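Local coordinates for PUM-HD domain-containing protein (Caenorhabditis elegans, PDB 7CGF), which probably binds 3' untranslated regions of mRNAs through its Pumilio RNA-binding domain, the part of the longer protein held here with RNA, at residues 17-22 with 41-46; 52-57 with 61-66; 65-70 with 96-101; 126-131 with 163-168. The protein carries 2 engineered substitutions. All coordinates share one frame; numbering follows the deposited sequence.

Interaction 1: 17-22 with 41-46. With nucleotides of chain B.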
loop_
_atom_site.group_PDB
_atom_site.type_symbol
_atom_site.label_atom_id
_atom_site.label_comp_id
_atom_site.label_asym_id
_atom_site.label_seq_id
_atom_site.Cartn_x
_atom_site.Cartn_y
_atom_site.Cartn_z
ATOM N N ARG A 17 15.629 -38.078 -14.205
ATOM C CA ARG A 17 14.782 -39.265 -14.202
ATOM C C ARG A 17 13.335 -38.904 -13.880
ATOM O O ARG A 17 12.404 -39.327 -14.576
ATOM C CB ARG A 17 15.330 -40.289 -13.203
ATOM C CG ARG A 17 16.595 -41.020 -13.668
ATOM C CD ARG A 17 17.424 -41.517 -12.482
ATOM N NE ARG A 17 16.609 -42.226 -11.498
ATOM C CZ ARG A 17 16.912 -42.333 -10.207
ATOM N NH1 ARG A 17 18.020 -41.772 -9.732
ATOM N NH2 ARG A 17 16.109 -43.000 -9.389
ATOM N N TYR A 18 13.128 -38.093 -12.835
ATOM C CA TYR A 18 11.768 -37.753 -12.426
ATOM C C TYR A 18 11.070 -36.882 -13.463
ATOM O O TYR A 18 9.872 -37.049 -13.718
ATOM C CB TYR A 18 11.781 -37.059 -11.060
ATOM C CG TYR A 18 10.430 -36.515 -10.650
ATOM C CD1 TYR A 18 9.446 -37.358 -10.144
ATOM C CD2 TYR A 18 10.136 -35.162 -10.771
ATOM C CE1 TYR A 18 8.208 -36.870 -9.775
ATOM C CE2 TYR A 18 8.904 -34.663 -10.402
ATOM C CZ TYR A 18 7.943 -35.519 -9.906
ATOM O OH TYR A 18 6.717 -35.025 -9.545
ATOM N N ARG A 19 11.800 -35.938 -14.065
ATOM C CA ARG A 19 11.192 -35.048 -15.050
ATOM C C ARG A 19 10.734 -35.803 -16.293
ATOM O O ARG A 19 9.757 -35.399 -16.936
ATOM C CB ARG A 19 12.177 -33.945 -15.436
ATOM C CG ARG A 19 12.431 -32.921 -14.342
ATOM C CD ARG A 19 13.521 -31.946 -14.761
ATOM N NE ARG A 19 13.288 -31.468 -16.116
ATOM C CZ ARG A 19 12.506 -30.437 -16.426
ATOM N NH1 ARG A 19 11.884 -29.759 -15.475
ATOM N NH2 ARG A 19 12.341 -30.088 -17.691
ATOM N N ALA A 20 11.425 -36.888 -16.644
ATOM C CA ALA A 20 11.084 -37.704 -17.803
ATOM C C ALA A 20 9.685 -38.294 -17.672
ATOM O O ALA A 20 8.747 -37.849 -18.343
ATOM C CB ALA A 20 12.114 -38.821 -17.975
ATOM N N ASN A 21 9.536 -39.299 -16.806
ATOM C CA ASN A 21 8.241 -39.921 -16.542
ATOM C C ASN A 21 7.827 -39.654 -15.100
ATOM O O ASN A 21 8.215 -40.409 -14.193
ATOM C CB ASN A 21 8.292 -41.427 -16.819
ATOM N N PRO A 22 7.071 -38.584 -14.832
ATOM C CA PRO A 22 6.518 -38.393 -13.478
ATOM C C PRO A 22 5.665 -39.554 -12.994
ATOM O O PRO A 22 5.720 -39.904 -11.807
ATOM C CB PRO A 22 5.692 -37.104 -13.615
ATOM C CG PRO A 22 6.300 -36.380 -14.760
ATOM C CD PRO A 22 6.863 -37.411 -15.697
ATOM N N ALA A 41 14.874 -27.757 -6.235
ATOM C CA ALA A 41 14.197 -26.521 -5.842
ATOM C C ALA A 41 14.369 -25.424 -6.884
ATOM O O ALA A 41 13.500 -24.542 -6.995
ATOM C CB ALA A 41 14.698 -26.041 -4.480
ATOM N N LYS A 42 15.453 -25.468 -7.670
ATOM C CA LYS A 42 15.670 -24.480 -8.725
ATOM C C LYS A 42 15.047 -24.872 -10.057
ATOM O O LYS A 42 15.202 -24.132 -11.040
ATOM C CB LYS A 42 17.171 -24.219 -8.913
ATOM C CG LYS A 42 17.802 -23.672 -7.662
ATOM C CD LYS A 42 19.296 -23.397 -7.814
ATOM C CE LYS A 42 19.564 -22.272 -8.787
ATOM N NZ LYS A 42 21.036 -22.054 -8.931
ATOM N N ASP A 43 14.366 -26.013 -10.109
ATOM C CA ASP A 43 13.717 -26.520 -11.308
ATOM C C ASP A 43 12.215 -26.298 -11.212
ATOM O O ASP A 43 11.635 -26.434 -10.131
ATOM C CB ASP A 43 14.016 -28.011 -11.466
ATOM C CG ASP A 43 13.444 -28.587 -12.730
ATOM O OD1 ASP A 43 14.099 -28.436 -13.787
ATOM O OD2 ASP A 43 12.354 -29.197 -12.662
ATOM N N GLN A 44 11.594 -25.943 -12.340
ATOM C CA GLN A 44 10.161 -25.638 -12.348
ATOM C C GLN A 44 9.353 -26.850 -11.894
ATOM O O GLN A 44 8.471 -26.745 -11.027
ATOM C CB GLN A 44 9.756 -25.180 -13.755
ATOM C CG GLN A 44 8.271 -25.107 -14.052
ATOM C CD GLN A 44 7.651 -23.917 -13.412
ATOM O OE1 GLN A 44 7.344 -22.922 -14.073
ATOM N NE2 GLN A 44 7.487 -23.986 -12.094
ATOM N N VAL A 45 9.683 -28.021 -12.438
ATOM C CA VAL A 45 8.979 -29.248 -12.079
ATOM C C VAL A 45 9.351 -29.691 -10.673
ATOM O O VAL A 45 8.484 -30.081 -9.882
ATOM C CB VAL A 45 9.283 -30.355 -13.100
ATOM C CG1 VAL A 45 8.697 -31.676 -12.615
ATOM C CG2 VAL A 45 8.745 -29.971 -14.451
ATOM N N GLY A 46 10.650 -29.677 -10.355
ATOM C CA GLY A 46 11.086 -30.137 -9.047
ATOM C C GLY A 46 10.563 -29.271 -7.919
ATOM O O GLY A 46 10.225 -29.769 -6.845
ATOM P P A B 8 5.079 -14.804 -12.880
ATOM O OP1 A B 8 5.233 -14.452 -14.318
ATOM O OP2 A B 8 3.770 -14.853 -12.160
ATOM O "O5'" A B 8 5.687 -16.254 -12.692
ATOM C "C5'" A B 8 6.922 -16.617 -13.285
ATOM C "C4'" A B 8 6.998 -18.110 -13.453
ATOM O "O4'" A B 8 6.942 -18.746 -12.140
ATOM C "C3'" A B 8 5.857 -18.721 -14.269
ATOM O "O3'" A B 8 6.372 -19.828 -15.005
ATOM C "C2'" A B 8 4.923 -19.244 -13.185
ATOM O "O2'" A B 8 4.041 -20.267 -13.608
ATOM C "C1'" A B 8 5.937 -19.736 -12.155
ATOM N N9 A B 8 5.415 -19.909 -10.794
ATOM C C8 A B 8 4.561 -19.083 -10.122
ATOM N N7 A B 8 4.252 -19.517 -8.917
ATOM C C5 A B 8 4.983 -20.704 -8.789
ATOM C C6 A B 8 5.108 -21.649 -7.762
ATOM N N6 A B 8 4.500 -21.577 -6.572
ATOM N N1 A B 8 5.913 -22.714 -7.985
ATOM C C2 A B 8 6.544 -22.833 -9.157
ATOM N N3 A B 8 6.502 -22.004 -10.187
ATOM C C4 A B 8 5.701 -20.952 -9.945
#

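Interaction 2: 52-57 with 61-66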
loop_
_atom_site.group_PDB
_atom_site.type_symbol
_atom_site.label_atom_id
_atom_site.label_comp_id
_atom_site.label_asym_id
_atom_site.label_seq_id
_atom_site.Cartn_x
_atom_site.Cartn_y
_atom_site.Cartn_z
ATOM N N GLN A 52 4.296 -29.354 -3.315
ATOM C CA GLN A 52 3.082 -30.139 -3.131
ATOM C C GLN A 52 3.257 -31.153 -2.015
ATOM O O GLN A 52 2.337 -31.354 -1.211
ATOM C CB GLN A 52 2.677 -30.824 -4.432
ATOM C CG GLN A 52 1.255 -31.428 -4.378
ATOM C CD GLN A 52 0.227 -30.543 -3.640
ATOM O OE1 GLN A 52 -0.354 -30.950 -2.622
ATOM N NE2 GLN A 52 -0.013 -29.338 -4.167
ATOM N N GLU A 53 4.435 -31.791 -1.938
ATOM C CA GLU A 53 4.699 -32.721 -0.841
ATOM C C GLU A 53 4.696 -32.007 0.501
ATOM O O GLU A 53 4.158 -32.526 1.485
ATOM C CB GLU A 53 6.036 -33.433 -1.048
ATOM C CG GLU A 53 6.029 -34.401 -2.196
ATOM C CD GLU A 53 5.010 -35.502 -1.993
ATOM O OE1 GLU A 53 5.030 -36.128 -0.910
ATOM O OE2 GLU A 53 4.181 -35.716 -2.903
ATOM N N LEU A 54 5.298 -30.819 0.571
ATOM C CA LEU A 54 5.320 -30.084 1.830
ATOM C C LEU A 54 3.922 -29.671 2.256
ATOM O O LEU A 54 3.654 -29.529 3.458
ATOM C CB LEU A 54 6.205 -28.846 1.713
ATOM C CG LEU A 54 7.700 -29.149 1.690
ATOM C CD1 LEU A 54 8.458 -27.858 1.444
ATOM C CD2 LEU A 54 8.106 -29.757 3.019
ATOM N N ALA A 55 3.026 -29.458 1.292
ATOM C CA ALA A 55 1.672 -29.033 1.629
ATOM C C ALA A 55 0.786 -30.207 2.003
ATOM O O ALA A 55 -0.109 -30.059 2.841
ATOM C CB ALA A 55 1.047 -28.279 0.455
ATOM N N SER A 56 1.022 -31.370 1.401
ATOM C CA SER A 56 0.125 -32.511 1.525
ATOM C C SER A 56 0.623 -33.587 2.481
ATOM O O SER A 56 -0.181 -34.426 2.913
ATOM C CB SER A 56 -0.115 -33.143 0.147
ATOM O OG SER A 56 0.980 -33.951 -0.256
ATOM N N SER A 57 1.911 -33.591 2.817
ATOM C CA SER A 57 2.452 -34.652 3.656
ATOM C C SER A 57 1.949 -34.546 5.092
ATOM O O SER A 57 1.893 -33.461 5.677
ATOM C CB SER A 57 3.980 -34.618 3.651
ATOM O OG SER A 57 4.506 -35.534 4.599
ATOM N N PHE A 61 8.539 -35.896 9.809
ATOM C CA PHE A 61 9.923 -36.295 9.606
ATOM C C PHE A 61 10.289 -36.273 8.127
ATOM O O PHE A 61 11.448 -36.004 7.787
ATOM C CB PHE A 61 10.174 -37.675 10.226
ATOM C CG PHE A 61 10.265 -37.661 11.744
ATOM C CD1 PHE A 61 9.959 -36.526 12.486
ATOM C CD2 PHE A 61 10.676 -38.797 12.426
ATOM C CE1 PHE A 61 10.041 -36.529 13.867
ATOM C CE2 PHE A 61 10.774 -38.800 13.804
ATOM C CZ PHE A 61 10.449 -37.675 14.529
ATOM N N GLU A 62 9.323 -36.533 7.243
ATOM C CA GLU A 62 9.545 -36.333 5.814
ATOM C C GLU A 62 9.814 -34.867 5.522
ATOM O O GLU A 62 10.751 -34.526 4.790
ATOM C CB GLU A 62 8.343 -36.814 5.003
ATOM C CG GLU A 62 8.274 -38.325 4.786
ATOM C CD GLU A 62 9.378 -38.838 3.878
ATOM O OE1 GLU A 62 9.535 -38.284 2.766
ATOM O OE2 GLU A 62 10.080 -39.800 4.275
ATOM N N LYS A 63 8.999 -33.981 6.098
ATOM C CA LYS A 63 9.191 -32.552 5.857
ATOM C C LYS A 63 10.518 -32.071 6.433
ATOM O O LYS A 63 11.232 -31.284 5.793
ATOM C CB LYS A 63 8.006 -31.771 6.432
ATOM C CG LYS A 63 6.700 -32.108 5.699
ATOM C CD LYS A 63 5.513 -31.235 6.118
ATOM C CE LYS A 63 4.780 -31.812 7.308
ATOM N NZ LYS A 63 3.447 -31.170 7.497
ATOM N N ASP A 64 10.882 -32.547 7.630
ATOM C CA ASP A 64 12.158 -32.164 8.222
ATOM C C ASP A 64 13.338 -32.628 7.374
ATOM O O ASP A 64 14.418 -32.036 7.456
ATOM C CB ASP A 64 12.320 -32.744 9.629
ATOM C CG ASP A 64 11.263 -32.267 10.610
ATOM O OD1 ASP A 64 10.560 -31.278 10.331
ATOM O OD2 ASP A 64 11.140 -32.904 11.680
ATOM N N SER A 65 13.151 -33.684 6.570
ATOM C CA SER A 65 14.277 -34.357 5.917
ATOM C C SER A 65 14.957 -33.481 4.874
ATOM O O SER A 65 16.138 -33.693 4.570
ATOM C CB SER A 65 13.825 -35.668 5.262
ATOM O OG SER A 65 13.119 -35.464 4.031
ATOM N N ILE A 66 14.233 -32.533 4.271
ATOM C CA ILE A 66 14.874 -31.621 3.330
ATOM C C ILE A 66 15.285 -30.314 3.983
ATOM O O ILE A 66 15.911 -29.481 3.320
ATOM C CB ILE A 66 13.997 -31.311 2.098
ATOM C CG1 ILE A 66 12.676 -30.657 2.520
ATOM C CG2 ILE A 66 13.791 -32.549 1.223
ATOM C CD1 ILE A 66 11.969 -29.986 1.364
HETATM O O HOH W 1 7.204 -36.781 0.850
#

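Interaction 3: 65-70 with 96-101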
loop_
_atom_site.group_PDB
_atom_site.type_symbol
_atom_site.label_atom_id
_atom_site.label_comp_id
_atom_site.label_asym_id
_atom_site.label_seq_id
_atom_site.Cartn_x
_atom_site.Cartn_y
_atom_site.Cartn_z
ATOM N N SER A 65 13.151 -33.684 6.570
ATOM C CA SER A 65 14.277 -34.357 5.917
ATOM C C SER A 65 14.957 -33.481 4.874
ATOM O O SER A 65 16.138 -33.693 4.570
ATOM C CB SER A 65 13.825 -35.668 5.262
ATOM O OG SER A 65 13.119 -35.464 4.031
ATOM N N ILE A 66 14.233 -32.533 4.271
ATOM C CA ILE A 66 14.874 -31.621 3.330
ATOM C C ILE A 66 15.285 -30.314 3.983
ATOM O O ILE A 66 15.911 -29.481 3.320
ATOM C CB ILE A 66 13.997 -31.311 2.098
ATOM C CG1 ILE A 66 12.676 -30.657 2.520
ATOM C CG2 ILE A 66 13.791 -32.549 1.223
ATOM C CD1 ILE A 66 11.969 -29.986 1.364
ATOM N N PHE A 67 14.994 -30.121 5.269
ATOM C CA PHE A 67 15.220 -28.801 5.852
ATOM C C PHE A 67 16.704 -28.486 5.981
ATOM O O PHE A 67 17.110 -27.344 5.760
ATOM C CB PHE A 67 14.521 -28.671 7.203
ATOM C CG PHE A 67 14.656 -27.300 7.809
ATOM C CD1 PHE A 67 13.979 -26.210 7.259
ATOM C CD2 PHE A 67 15.456 -27.092 8.922
ATOM C CE1 PHE A 67 14.106 -24.948 7.806
ATOM C CE2 PHE A 67 15.581 -25.827 9.474
ATOM C CZ PHE A 67 14.905 -24.755 8.914
ATOM N N ASP A 68 17.541 -29.474 6.322
ATOM C CA ASP A 68 18.971 -29.194 6.419
ATOM C C ASP A 68 19.533 -28.702 5.093
ATOM O O ASP A 68 20.410 -27.833 5.076
ATOM C CB ASP A 68 19.743 -30.432 6.883
ATOM C CG ASP A 68 19.723 -30.599 8.387
ATOM O OD1 ASP A 68 19.137 -29.744 9.079
ATOM O OD2 ASP A 68 20.302 -31.592 8.880
ATOM N N GLU A 69 19.060 -29.261 3.971
ATOM C CA GLU A 69 19.555 -28.812 2.674
ATOM C C GLU A 69 18.974 -27.450 2.288
ATOM O O GLU A 69 19.665 -26.662 1.629
ATOM C CB GLU A 69 19.257 -29.853 1.588
ATOM C CG GLU A 69 20.137 -31.120 1.630
ATOM C CD GLU A 69 21.560 -30.911 1.133
ATOM O OE1 GLU A 69 21.859 -29.855 0.531
ATOM O OE2 GLU A 69 22.396 -31.826 1.337
ATOM N N VAL A 70 17.727 -27.151 2.676
ATOM C CA VAL A 70 17.206 -25.791 2.484
ATOM C C VAL A 70 18.074 -24.783 3.229
ATOM O O VAL A 70 18.461 -23.739 2.683
ATOM C CB VAL A 70 15.736 -25.696 2.933
ATOM C CG1 VAL A 70 15.281 -24.232 2.970
ATOM C CG2 VAL A 70 14.835 -26.502 2.007
ATOM N N GLU A 96 6.513 -23.778 12.420
ATOM C CA GLU A 96 7.067 -23.025 13.548
ATOM C C GLU A 96 8.405 -23.533 14.055
ATOM O O GLU A 96 9.292 -22.737 14.379
ATOM C CB GLU A 96 6.111 -23.028 14.752
ATOM C CG GLU A 96 4.976 -22.048 14.713
ATOM C CD GLU A 96 3.833 -22.506 13.826
ATOM O OE1 GLU A 96 2.799 -21.793 13.764
ATOM O OE2 GLU A 96 3.965 -23.584 13.203
ATOM N N ARG A 97 8.543 -24.860 14.170
ATOM C CA ARG A 97 9.747 -25.442 14.746
ATOM C C ARG A 97 10.998 -25.071 13.964
ATOM O O ARG A 97 12.107 -25.198 14.490
ATOM C CB ARG A 97 9.604 -26.963 14.809
ATOM C CG ARG A 97 9.474 -27.619 13.442
ATOM C CD ARG A 97 8.963 -29.057 13.565
ATOM N NE ARG A 97 8.928 -29.740 12.274
ATOM C CZ ARG A 97 7.956 -29.603 11.380
ATOM N NH1 ARG A 97 6.925 -28.804 11.630
ATOM N NH2 ARG A 97 8.010 -30.267 10.233
ATOM N N HIS A 98 10.838 -24.617 12.720
ATOM C CA HIS A 98 11.949 -24.297 11.839
ATOM C C HIS A 98 12.189 -22.803 11.672
ATOM O O HIS A 98 13.201 -22.427 11.071
ATOM C CB HIS A 98 11.699 -24.908 10.463
ATOM C CG HIS A 98 11.792 -26.397 10.454
ATOM N ND1 HIS A 98 10.883 -27.197 9.793
ATOM C CD2 HIS A 98 12.694 -27.231 11.018
ATOM C CE1 HIS A 98 11.224 -28.462 9.954
ATOM N NE2 HIS A 98 12.315 -28.510 10.697
ATOM N N TRP A 99 11.307 -21.956 12.206
ATOM C CA TRP A 99 11.375 -20.523 11.922
ATOM C C TRP A 99 12.698 -19.919 12.376
ATOM O O TRP A 99 13.334 -19.159 11.634
ATOM C CB TRP A 99 10.224 -19.798 12.605
ATOM C CG TRP A 99 8.878 -20.019 12.024
ATOM C CD1 TRP A 99 8.555 -20.686 10.873
ATOM C CD2 TRP A 99 7.654 -19.560 12.582
ATOM N NE1 TRP A 99 7.194 -20.660 10.682
ATOM C CE2 TRP A 99 6.618 -19.970 11.714
ATOM C CE3 TRP A 99 7.330 -18.843 13.738
ATOM C CZ2 TRP A 99 5.277 -19.687 11.967
ATOM C CZ3 TRP A 99 6.006 -18.558 13.987
ATOM C CH2 TRP A 99 4.991 -18.973 13.099
ATOM N N ALA A 100 13.120 -20.220 13.610
ATOM C CA ALA A 100 14.322 -19.580 14.134
ATOM C C ALA A 100 15.564 -20.005 13.357
ATOM O O ALA A 100 16.409 -19.164 13.027
ATOM C CB ALA A 100 14.478 -19.880 15.624
ATOM N N ARG A 101 15.688 -21.299 13.041
ATOM C CA ARG A 101 16.834 -21.761 12.269
ATOM C C ARG A 101 16.844 -21.153 10.876
ATOM O O ARG A 101 17.912 -20.838 10.339
ATOM C CB ARG A 101 16.844 -23.288 12.169
ATOM C CG ARG A 101 17.252 -23.996 13.449
ATOM C CD ARG A 101 17.165 -25.513 13.260
ATOM N NE ARG A 101 18.038 -25.975 12.181
ATOM C CZ ARG A 101 17.997 -27.199 11.660
ATOM N NH1 ARG A 101 18.826 -27.535 10.675
ATOM N NH2 ARG A 101 17.114 -28.082 12.117
#

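Interaction 4: 126-131 with 163-168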
loop_
_atom_site.group_PDB
_atom_site.type_symbol
_atom_site.label_atom_id
_atom_site.label_comp_id
_atom_site.label_asym_id
_atom_site.label_seq_id
_atom_site.Cartn_x
_atom_site.Cartn_y
_atom_site.Cartn_z
ATOM N N ALA A 126 8.035 -14.264 5.793
ATOM C CA ALA A 126 8.518 -14.392 7.168
ATOM C C ALA A 126 7.846 -13.369 8.084
ATOM O O ALA A 126 7.308 -13.719 9.144
ATOM C CB ALA A 126 10.042 -14.251 7.193
ATOM N N LEU A 127 7.819 -12.095 7.675
ATOM C CA LEU A 127 7.195 -11.094 8.538
ATOM C C LEU A 127 5.704 -11.348 8.716
ATOM O O LEU A 127 5.130 -11.011 9.763
ATOM C CB LEU A 127 7.427 -9.691 7.971
ATOM C CG LEU A 127 8.866 -9.208 8.002
ATOM C CD1 LEU A 127 8.987 -7.893 7.230
ATOM C CD2 LEU A 127 9.370 -9.040 9.450
ATOM N N GLU A 128 5.052 -11.905 7.698
ATOM C CA GLU A 128 3.630 -12.202 7.778
ATOM C C GLU A 128 3.320 -13.267 8.817
ATOM O O GLU A 128 2.236 -13.252 9.413
ATOM C CB GLU A 128 3.138 -12.660 6.406
ATOM C CG GLU A 128 1.736 -13.225 6.355
ATOM C CD GLU A 128 0.664 -12.181 6.555
ATOM O OE1 GLU A 128 0.964 -10.969 6.391
ATOM O OE2 GLU A 128 -0.482 -12.584 6.863
ATOM N N LYS A 129 4.245 -14.189 9.057
ATOM C CA LYS A 129 3.932 -15.406 9.807
ATOM C C LYS A 129 4.604 -15.514 11.170
ATOM O O LYS A 129 3.986 -16.029 12.114
ATOM C CB LYS A 129 4.309 -16.638 8.984
ATOM C CG LYS A 129 3.578 -16.753 7.633
ATOM C CD LYS A 129 2.106 -17.048 7.810
ATOM C CE LYS A 129 1.431 -17.291 6.460
ATOM N NZ LYS A 129 -0.010 -17.641 6.592
ATOM N N ILE A 130 5.846 -15.062 11.312
ATOM C CA ILE A 130 6.651 -15.458 12.463
ATOM C C ILE A 130 6.375 -14.604 13.693
ATOM O O ILE A 130 5.765 -13.528 13.618
ATOM C CB ILE A 130 8.152 -15.442 12.128
ATOM C CG1 ILE A 130 8.664 -14.003 11.942
ATOM C CG2 ILE A 130 8.434 -16.334 10.921
ATOM C CD1 ILE A 130 10.069 -13.906 11.327
ATOM N N ASN A 131 6.838 -15.088 14.841
ATOM C CA ASN A 131 6.587 -14.419 16.110
ATOM C C ASN A 131 7.406 -13.129 16.232
ATOM O O ASN A 131 8.378 -12.897 15.509
ATOM C CB ASN A 131 6.907 -15.366 17.267
ATOM C CG ASN A 131 8.275 -15.983 17.137
ATOM O OD1 ASN A 131 9.290 -15.323 17.351
ATOM N ND2 ASN A 131 8.315 -17.250 16.757
ATOM N N ILE A 163 5.302 -2.689 8.739
ATOM C CA ILE A 163 4.362 -1.756 9.361
ATOM C C ILE A 163 3.025 -2.428 9.617
ATOM O O ILE A 163 2.357 -2.145 10.625
ATOM C CB ILE A 163 4.217 -0.495 8.479
ATOM C CG1 ILE A 163 5.536 0.279 8.464
ATOM C CG2 ILE A 163 3.083 0.412 8.975
ATOM C CD1 ILE A 163 5.650 1.265 7.287
ATOM N N GLU A 164 2.614 -3.331 8.725
ATOM C CA GLU A 164 1.334 -4.012 8.877
ATOM C C GLU A 164 1.344 -5.013 10.033
ATOM O O GLU A 164 0.331 -5.165 10.727
ATOM C CB GLU A 164 0.983 -4.726 7.572
ATOM C CG GLU A 164 0.583 -3.788 6.449
ATOM C CD GLU A 164 0.618 -4.473 5.087
ATOM O OE1 GLU A 164 0.922 -5.694 5.028
ATOM O OE2 GLU A 164 0.355 -3.779 4.082
ATOM N N LYS A 165 2.466 -5.709 10.252
ATOM C CA LYS A 165 2.477 -6.931 11.057
ATOM C C LYS A 165 3.256 -6.824 12.359
ATOM O O LYS A 165 3.231 -7.771 13.153
ATOM C CB LYS A 165 3.063 -8.100 10.244
ATOM C CG LYS A 165 2.305 -8.427 8.998
ATOM C CD LYS A 165 0.911 -8.930 9.290
ATOM C CE LYS A 165 0.945 -10.209 10.118
ATOM N NZ LYS A 165 -0.340 -10.962 9.994
ATOM N N VAL A 166 3.960 -5.728 12.600
ATOM C CA VAL A 166 4.797 -5.590 13.785
ATOM C C VAL A 166 4.239 -4.470 14.654
ATOM O O VAL A 166 3.780 -3.440 14.145
ATOM C CB VAL A 166 6.262 -5.316 13.403
ATOM C CG1 VAL A 166 7.138 -5.259 14.634
ATOM C CG2 VAL A 166 6.765 -6.395 12.437
ATOM N N SER A 167 4.265 -4.677 15.969
ATOM C CA SER A 167 3.720 -3.669 16.869
ATOM C C SER A 167 4.379 -2.315 16.627
ATOM O O SER A 167 5.594 -2.244 16.412
ATOM C CB SER A 167 3.916 -4.082 18.325
ATOM O OG SER A 167 3.284 -5.324 18.552
ATOM N N PRO A 168 3.611 -1.228 16.697
ATOM C CA PRO A 168 4.138 0.112 16.354
ATOM C C PRO A 168 5.446 0.497 17.027
ATOM O O PRO A 168 6.303 1.117 16.382
ATOM C CB PRO A 168 3.000 1.038 16.802
ATOM C CG PRO A 168 1.777 0.205 16.648
ATOM C CD PRO A 168 2.162 -1.207 16.955
#

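Interaction 1: 17-22 with 41-46
Arg-19 and Asp-43 form a salt bridge at the start of helix 44-56, in the first predicted Pumilio repeat of the PUM-HD solenoid. Asp-43 is the N-cap of that helix. Its OD2 accepts from Gly-46 N at 2.9 Å with the anti lone pair, and a weak bond comes from Val-45 N. The syn lone pair of the same oxygen takes Arg-19 NH1 at 2.9 Å. The bond is bent, with 141° at the hydrogen, and the carboxylate stands almost at right angles to the guanidinium plane (82°). One oxygen thus serves both the cap and the bridge.

The better packed side lies at Tyr-18. With CG anti to the backbone N (chi1 173°), its ring reaches Val-45, and CE2 meets CG1 at 3.7 Å. The ring also meets that of Phe-49, and Met-25 and Leu-28 touch the Tyr-18 side chain. The looser side belongs to Arg-19, whose side chain is exposed to solvent. Val-45 CG2 still approaches Arg-19 NH1 obliquely, at 3.3 Å.

Gln-44 turns away from helix 14-20 and toward the RNA. Its chain bends at chi2 to present the amide to A8 of chain B. Gln-44 OE1 takes a weak bond from O3' of A8 of chain B, and Gln-44 NE2 donates to its N3 at 2.9 Å.

Interaction 2: 52-57 with 61-66
Lys-63 starts with CG anti to its carbonyl carbon (chi1 -65°) and bends at chi3 (-88°), which carries its ammonium across to the end of helix 44-56. Leu-54, with CG also anti to the carbonyl carbon (chi1 -74°), sends its two methyls different ways. Leu-54 CD2 lies 3.8 Å from CG of Lys-63. Leu-54 CD1 meets Ile-66 CD1 tip to tip at 4.1 Å. The lysine chain continues past the backbone, with Lys-63 CD 3.7 Å from Leu-54 O, and Lys-63 NZ gives a weak hydrogen bond to Ser-57 O at 3.3 Å.

The two segments belong to successive helices joined by a short loop, within one predicted Pumilio repeat. Ser-57 OG packs against Glu-62 CB but bonds to Asp-59 in the turn. Glu-62 OE2 is held by Ser-31, and a water bound to Glu-53 OE1 makes a weak bond to Glu-62 OE1. Lys-63 therefore works in two ways: its methylenes cover Leu-54, and its positive charge probably suits the carbonyl-rich C-terminal end of the preceding helix.

Interaction 3: 65-70 with 96-101
Phe-67 and His-98 hold the closest backbones of the two segments, with CA atoms 8.2 Å apart, and side chains make most of the contact. Phe-67 has CG anti to the backbone N (chi1 -177°), and this sets its ring against the imidazole. The two rings stack face to face, centroids 3.9 Å apart and planes at 20°. His-98 CB also lies over the phenyl face as a CH-pi contact. The other face of the imidazole is covered by Arg-97 CG, while ND1 is hydrogen-bonded to Glu-95.

Arg-101 takes the edge of the phenyl ring. Phe-67 CE2 points at the centre of the guanidinium face, 3.5 Å from Arg-101 CZ, with the planes nearly perpendicular (86°). Arg-101 NH1 then bonds in the guanidinium plane to Asp-68 OD1 at 2.7 Å as a salt bridge. With an alanine in place of Phe-67, His-98 would probably lose its stacking partner and the Arg-101 guanidinium would be freer to turn. Phe-90 meets both rings and completes the aromatic group. This mixed aromatic and ionic contact joins helices 67-72 and 99-106, in the way successive helical layers pack in a Pumilio-repeat solenoid.

Interaction 4: 126-131 with 163-168
Lys-165 crosses the end of helix 119-129, where it meets the backbone oxygens of Leu-127 and Glu-128 and the Glu-128 carboxylate. Its CB is 3.6 Å from Leu-127 O, and CE is 3.4 Å from Glu-128 O. Lys-165 NZ forms a long salt bridge with Glu-128 OE2 at 3.5 Å. The other carboxylate oxygen, Glu-128 OE1, rests against the methylenes, 3.5 Å from Lys-165 CD.

The Lys-165 chain is bent at chi2 and chi3 (-65° and -61°) and curls back over the helix end. Glu-128 bends at chi2 (71°), bringing its carboxylate round although its CB points away from segment 163-168.

Further out, Glu-128 OE1 makes a salt bridge with Lys-161 NZ, so the glutamate serves two lysines of helix 155-165. Gln-135 NE2 bonds to both Leu-127 O and Lys-165 O, tying the ends of the two helices, which fall in neighbouring predicted Pumilio repeats. A leucine in place of Lys-165 would probably leave Glu-128 OE2 without its charged mate, and the carboxylate would rely more on Lys-161. Since the bridge is long, it probably acts as diffuse electrostatic attraction more than as a directional bond, with the lysine charge suited to the carbonyl end of the helix.

How the interactions relate
From the N terminus, interaction 1 brings helix 14-20 onto the start of helix 44-56, closing a loop that includes helix 37-41. The far end of that helix enters interaction 2, which closes a short turn onto helix 60-65. Interaction 3 begins where interaction 2 ends, and closes a longer loop to helix 99-106. The two also touch through the Asp-64 to Arg-97 salt bridge. Interaction 4 joins helices 119-129 and 155-165 around a loop holding helices 132-142 and 146-150. Interaction 3 reaches it through Trp-99, which packs on Lys-129, Ile-130 and Asn-131. No loop lies within another: interactions 2 and 3 overlap only at Ser-65 and Ile-66, and the others follow in series along the solenoid.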